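Local coordinates for CCMAN5 (Cellulosimicrobium cellulans, PDB 2XSG), which probably hydrolyses alpha-mannosidic linkages as a bacterial glycoside hydrolase of family 92, an enzyme used to generate mannose-6-phosphate on yeast-produced lysosomal enzymes, at residues A[14-26]-A[649-661]. Numbering follows the deposited sequence.
Sequences DVFVGTEGDFGND and RLDPRGMLPTMDN
Arg-653 runs along one face of the Phe-23 ring, in the same direction as that side chain. Arg-653 CG sits 4.0 Å from the centroid of the Phe-23 ring and 15° off its normal, a CH-pi contact over the face, and the guanidinium continues the overlap, its plane turned 20° from the ring. Arg-653 is extended from CG to NE, which carries the guanidinium to the ring's outer end. There NE donates to Glu-20 OE2 at 3.0 Å and 175°, a salt bridge made through NE; OE2 lies in the guanidinium plane, but the carboxylate stands nearly perpendicular to it and is met from above. Pro-652 packs its CB 3.7 Å from Glu-20 OE1, while its carbonyl O accepts from Glu-20 N. Pro-657 CB packs against Phe-23 CE1 at 3.7 Å. Farther along, Asn-25 ND2 donates to Asp-660 OD1 (2.7 Å), and Asn-661 ND2 reaches the syn lone pair of Asp-26 OD2 (2.7 Å). With backbone bonds from Met-655 N to Phe-23 O and Asn-661 N to Gly-24 O, these join two irregular loops, linking the family 92 N-terminal and catalytic regions beside the calcium site of Asn-588, Glu-589 and Asp-662, the Asp-660 side chain about 5 Å from the calcium ion.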
loop_
_atom_site.group_PDB
_atom_site.type_symbol
_atom_site.label_atom_id
_atom_site.label_comp_id
_atom_site.label_asym_id
_atom_site.label_seq_id
_atom_site.Cartn_x
_atom_site.Cartn_y
_atom_site.Cartn_z
ATOM N N ASP A 14 -12.161 10.578 2.869
ATOM C CA ASP A 14 -11.413 11.600 3.588
ATOM C C ASP A 14 -9.905 11.396 3.344
ATOM O O ASP A 14 -9.262 10.583 4.031
ATOM C CB ASP A 14 -11.748 11.535 5.090
ATOM C CG ASP A 14 -11.137 12.684 5.897
ATOM O OD1 ASP A 14 -10.222 13.402 5.409
ATOM O OD2 ASP A 14 -11.560 12.845 7.062
ATOM N N VAL A 15 -9.343 12.151 2.395
ATOM C CA VAL A 15 -7.931 11.981 2.028
ATOM C C VAL A 15 -6.951 12.410 3.135
ATOM O O VAL A 15 -5.745 12.241 2.999
ATOM C CB VAL A 15 -7.551 12.679 0.687
ATOM C CG1 VAL A 15 -8.417 12.186 -0.475
ATOM C CG2 VAL A 15 -7.607 14.211 0.816
ATOM N N PHE A 16 -7.466 12.970 4.227
ATOM C CA PHE A 16 -6.594 13.388 5.322
ATOM C C PHE A 16 -6.409 12.313 6.374
ATOM O O PHE A 16 -5.529 12.414 7.224
ATOM C CB PHE A 16 -7.090 14.684 5.948
ATOM C CG PHE A 16 -6.947 15.864 5.040
ATOM C CD1 PHE A 16 -5.689 16.390 4.755
ATOM C CD2 PHE A 16 -8.069 16.444 4.475
ATOM C CE1 PHE A 16 -5.547 17.481 3.903
ATOM C CE2 PHE A 16 -7.945 17.537 3.621
ATOM C CZ PHE A 16 -6.684 18.061 3.338
ATOM N N VAL A 17 -7.217 11.264 6.293
ATOM C CA VAL A 17 -7.078 10.145 7.204
ATOM C C VAL A 17 -5.697 9.533 7.032
ATOM O O VAL A 17 -5.306 9.168 5.920
ATOM C CB VAL A 17 -8.185 9.102 6.998
ATOM C CG1 VAL A 17 -7.804 7.750 7.671
ATOM C CG2 VAL A 17 -9.506 9.664 7.550
ATOM N N GLY A 18 -4.966 9.442 8.137
ATOM C CA GLY A 18 -3.623 8.864 8.122
ATOM C C GLY A 18 -2.485 9.824 7.748
ATOM O O GLY A 18 -1.348 9.383 7.579
ATOM N N THR A 19 -2.782 11.120 7.635
ATOM C CA THR A 19 -1.784 12.130 7.212
ATOM C C THR A 19 -1.099 12.882 8.371
ATOM O O THR A 19 -0.285 13.786 8.136
ATOM C CB THR A 19 -2.391 13.160 6.241
ATOM O OG1 THR A 19 -3.404 13.921 6.922
ATOM C CG2 THR A 19 -2.994 12.462 4.981
ATOM N N GLU A 20 -1.430 12.523 9.608
ATOM C CA GLU A 20 -0.750 13.118 10.775
ATOM C C GLU A 20 0.445 12.276 11.208
ATOM O O GLU A 20 0.336 11.056 11.330
ATOM C CB GLU A 20 -1.706 13.318 11.957
ATOM C CG GLU A 20 -1.044 14.033 13.170
ATOM C CD GLU A 20 -2.040 14.761 14.060
ATOM O OE1 GLU A 20 -3.160 15.038 13.597
ATOM O OE2 GLU A 20 -1.696 15.085 15.219
ATOM N N GLY A 21 1.583 12.938 11.400
ATOM C CA GLY A 21 2.725 12.373 12.129
ATOM C C GLY A 21 3.062 10.966 11.705
ATOM O O GLY A 21 3.155 10.700 10.529
ATOM N N ASP A 22 3.213 10.071 12.678
ATOM C CA ASP A 22 3.545 8.669 12.426
ATOM C C ASP A 22 2.305 7.775 12.592
ATOM O O ASP A 22 2.384 6.710 13.201
ATOM C CB ASP A 22 4.684 8.209 13.365
ATOM C CG ASP A 22 5.369 6.921 12.883
ATOM O OD1 ASP A 22 5.207 6.533 11.699
ATOM O OD2 ASP A 22 6.083 6.291 13.684
ATOM N N PHE A 23 1.169 8.212 12.039
ATOM C CA PHE A 23 -0.112 7.495 12.199
ATOM C C PHE A 23 -0.651 6.976 10.851
ATOM O O PHE A 23 -1.842 7.099 10.543
ATOM C CB PHE A 23 -1.162 8.353 12.938
ATOM C CG PHE A 23 -0.758 8.754 14.344
ATOM C CD1 PHE A 23 -1.143 7.983 15.443
ATOM C CD2 PHE A 23 -0.003 9.910 14.565
ATOM C CE1 PHE A 23 -0.778 8.351 16.761
ATOM C CE2 PHE A 23 0.378 10.292 15.861
ATOM C CZ PHE A 23 -0.016 9.507 16.970
ATOM N N GLY A 24 0.237 6.400 10.043
ATOM C CA GLY A 24 -0.185 5.823 8.774
ATOM C C GLY A 24 0.732 6.112 7.598
ATOM O O GLY A 24 0.870 5.277 6.714
ATOM N N ASN A 25 1.354 7.293 7.597
ATOM C CA ASN A 25 2.227 7.748 6.510
ATOM C C ASN A 25 1.555 7.796 5.142
ATOM O O ASN A 25 2.166 7.480 4.137
ATOM C CB ASN A 25 3.567 7.003 6.497
ATOM C CG ASN A 25 4.514 7.517 7.583
ATOM O OD1 ASN A 25 4.884 8.695 7.585
ATOM N ND2 ASN A 25 4.908 6.638 8.508
ATOM N N ASP A 26 0.279 8.183 5.131
ATOM C CA ASP A 26 -0.450 8.421 3.892
ATOM C C ASP A 26 -0.466 9.902 3.524
ATOM O O ASP A 26 -0.088 10.770 4.328
ATOM C CB ASP A 26 -1.875 7.879 4.006
ATOM C CG ASP A 26 -1.937 6.382 3.804
ATOM O OD1 ASP A 26 -1.186 5.840 2.929
ATOM O OD2 ASP A 26 -2.726 5.745 4.519
ATOM N N ARG A 649 -9.066 4.861 12.758
ATOM C CA ARG A 649 -9.877 6.061 13.082
ATOM C C ARG A 649 -10.163 6.876 11.825
ATOM O O ARG A 649 -9.310 6.950 10.940
ATOM C CB ARG A 649 -9.165 7.001 14.083
ATOM C CG ARG A 649 -8.546 6.337 15.306
ATOM C CD ARG A 649 -8.542 7.230 16.549
ATOM N NE ARG A 649 -9.110 6.436 17.641
ATOM C CZ ARG A 649 -8.887 6.610 18.942
ATOM N NH1 ARG A 649 -8.075 7.568 19.365
ATOM N NH2 ARG A 649 -9.475 5.797 19.828
ATOM N N LEU A 650 -11.334 7.523 11.764
ATOM C CA LEU A 650 -11.565 8.524 10.734
ATOM C C LEU A 650 -11.005 9.844 11.269
ATOM O O LEU A 650 -11.748 10.729 11.713
ATOM C CB LEU A 650 -13.048 8.655 10.344
ATOM C CG LEU A 650 -13.290 9.394 9.015
ATOM C CD1 LEU A 650 -12.939 8.526 7.802
ATOM C CD2 LEU A 650 -14.732 9.884 8.911
ATOM N N ASP A 651 -9.680 9.943 11.220
ATOM C CA ASP A 651 -8.924 11.041 11.774
ATOM C C ASP A 651 -7.621 11.133 11.007
ATOM O O ASP A 651 -7.150 10.126 10.453
ATOM C CB ASP A 651 -8.582 10.740 13.242
ATOM C CG ASP A 651 -8.116 11.963 13.988
ATOM O OD1 ASP A 651 -8.970 12.824 14.277
ATOM O OD2 ASP A 651 -6.903 12.087 14.253
ATOM N N PRO A 652 -7.007 12.337 10.975
ATOM C CA PRO A 652 -5.634 12.417 10.472
ATOM C C PRO A 652 -4.692 11.418 11.177
ATOM O O PRO A 652 -3.791 10.840 10.535
ATOM C CB PRO A 652 -5.245 13.871 10.765
ATOM C CG PRO A 652 -6.540 14.619 10.632
ATOM C CD PRO A 652 -7.615 13.672 11.154
ATOM N N ARG A 653 -4.903 11.194 12.474
ATOM C CA ARG A 653 -4.224 10.113 13.157
ATOM C C ARG A 653 -5.021 8.840 12.835
ATOM O O ARG A 653 -5.841 8.389 13.640
ATOM C CB ARG A 653 -4.163 10.368 14.675
ATOM C CG ARG A 653 -3.435 11.647 15.097
ATOM C CD ARG A 653 -3.297 11.702 16.642
ATOM N NE ARG A 653 -2.349 12.740 17.052
ATOM C CZ ARG A 653 -1.691 12.750 18.214
ATOM N NH1 ARG A 653 -1.862 11.773 19.093
ATOM N NH2 ARG A 653 -0.856 13.743 18.498
ATOM N N GLY A 654 -4.797 8.289 11.639
ATOM C CA GLY A 654 -5.689 7.275 11.054
ATOM C C GLY A 654 -5.462 5.842 11.509
ATOM O O GLY A 654 -6.427 5.077 11.661
ATOM N N MET A 655 -4.193 5.474 11.716
ATOM C CA MET A 655 -3.845 4.160 12.224
ATOM C C MET A 655 -3.181 4.332 13.576
ATOM O O MET A 655 -2.900 5.455 14.006
ATOM C CB MET A 655 -2.832 3.468 11.290
ATOM C CG MET A 655 -3.050 3.667 9.808
ATOM S SD MET A 655 -4.398 2.661 9.261
ATOM C CE MET A 655 -4.223 2.825 7.488
ATOM N N LEU A 656 -2.860 3.204 14.207
ATOM C CA LEU A 656 -2.007 3.205 15.391
ATOM C C LEU A 656 -0.699 3.947 15.098
ATOM O O LEU A 656 -0.254 3.970 13.946
ATOM C CB LEU A 656 -1.689 1.774 15.799
ATOM C CG LEU A 656 -2.879 0.933 16.296
ATOM C CD1 LEU A 656 -2.446 -0.503 16.452
ATOM C CD2 LEU A 656 -3.432 1.484 17.603
ATOM N N PRO A 657 -0.074 4.535 16.134
ATOM C CA PRO A 657 1.261 5.079 15.899
ATOM C C PRO A 657 2.200 3.939 15.429
ATOM O O PRO A 657 2.090 2.825 15.936
ATOM C CB PRO A 657 1.678 5.595 17.281
ATOM C CG PRO A 657 0.785 4.818 18.265
ATOM C CD PRO A 657 -0.495 4.654 17.550
ATOM N N THR A 658 3.102 4.257 14.492
ATOM C CA THR A 658 4.015 3.319 13.793
ATOM C C THR A 658 3.353 2.407 12.738
ATOM O O THR A 658 4.049 1.699 11.990
ATOM C CB THR A 658 4.795 2.365 14.730
ATOM O OG1 THR A 658 3.899 1.348 15.200
ATOM C CG2 THR A 658 5.477 3.086 15.894
ATOM N N MET A 659 2.033 2.380 12.704
ATOM C CA MET A 659 1.322 1.459 11.825
ATOM C C MET A 659 1.227 2.020 10.405
ATOM O O MET A 659 0.264 2.682 10.059
ATOM C CB MET A 659 -0.063 1.165 12.403
ATOM C CG MET A 659 -0.963 0.274 11.536
ATOM S SD MET A 659 -2.499 -0.008 12.428
ATOM C CE MET A 659 -3.456 -0.857 11.179
ATOM N N ASP A 660 2.260 1.788 9.597
ATOM C CA ASP A 660 2.289 2.306 8.231
ATOM C C ASP A 660 1.272 1.539 7.411
ATOM O O ASP A 660 1.071 0.355 7.647
ATOM C CB ASP A 660 3.686 2.130 7.632
ATOM C CG ASP A 660 4.726 2.981 8.327
ATOM O OD1 ASP A 660 4.349 4.049 8.861
ATOM O OD2 ASP A 660 5.915 2.579 8.363
ATOM N N ASN A 661 0.601 2.217 6.486
ATOM C CA ASN A 661 -0.381 1.558 5.623
ATOM C C ASN A 661 0.313 0.523 4.702
ATOM O O ASN A 661 -0.275 -0.522 4.366
ATOM C CB ASN A 661 -1.130 2.607 4.784
ATOM C CG ASN A 661 -2.524 2.152 4.352
ATOM O OD1 ASN A 661 -2.812 0.944 4.245
ATOM N ND2 ASN A 661 -3.405 3.127 4.091
HETATM O O HOH W 1 2.917 5.233 10.667
#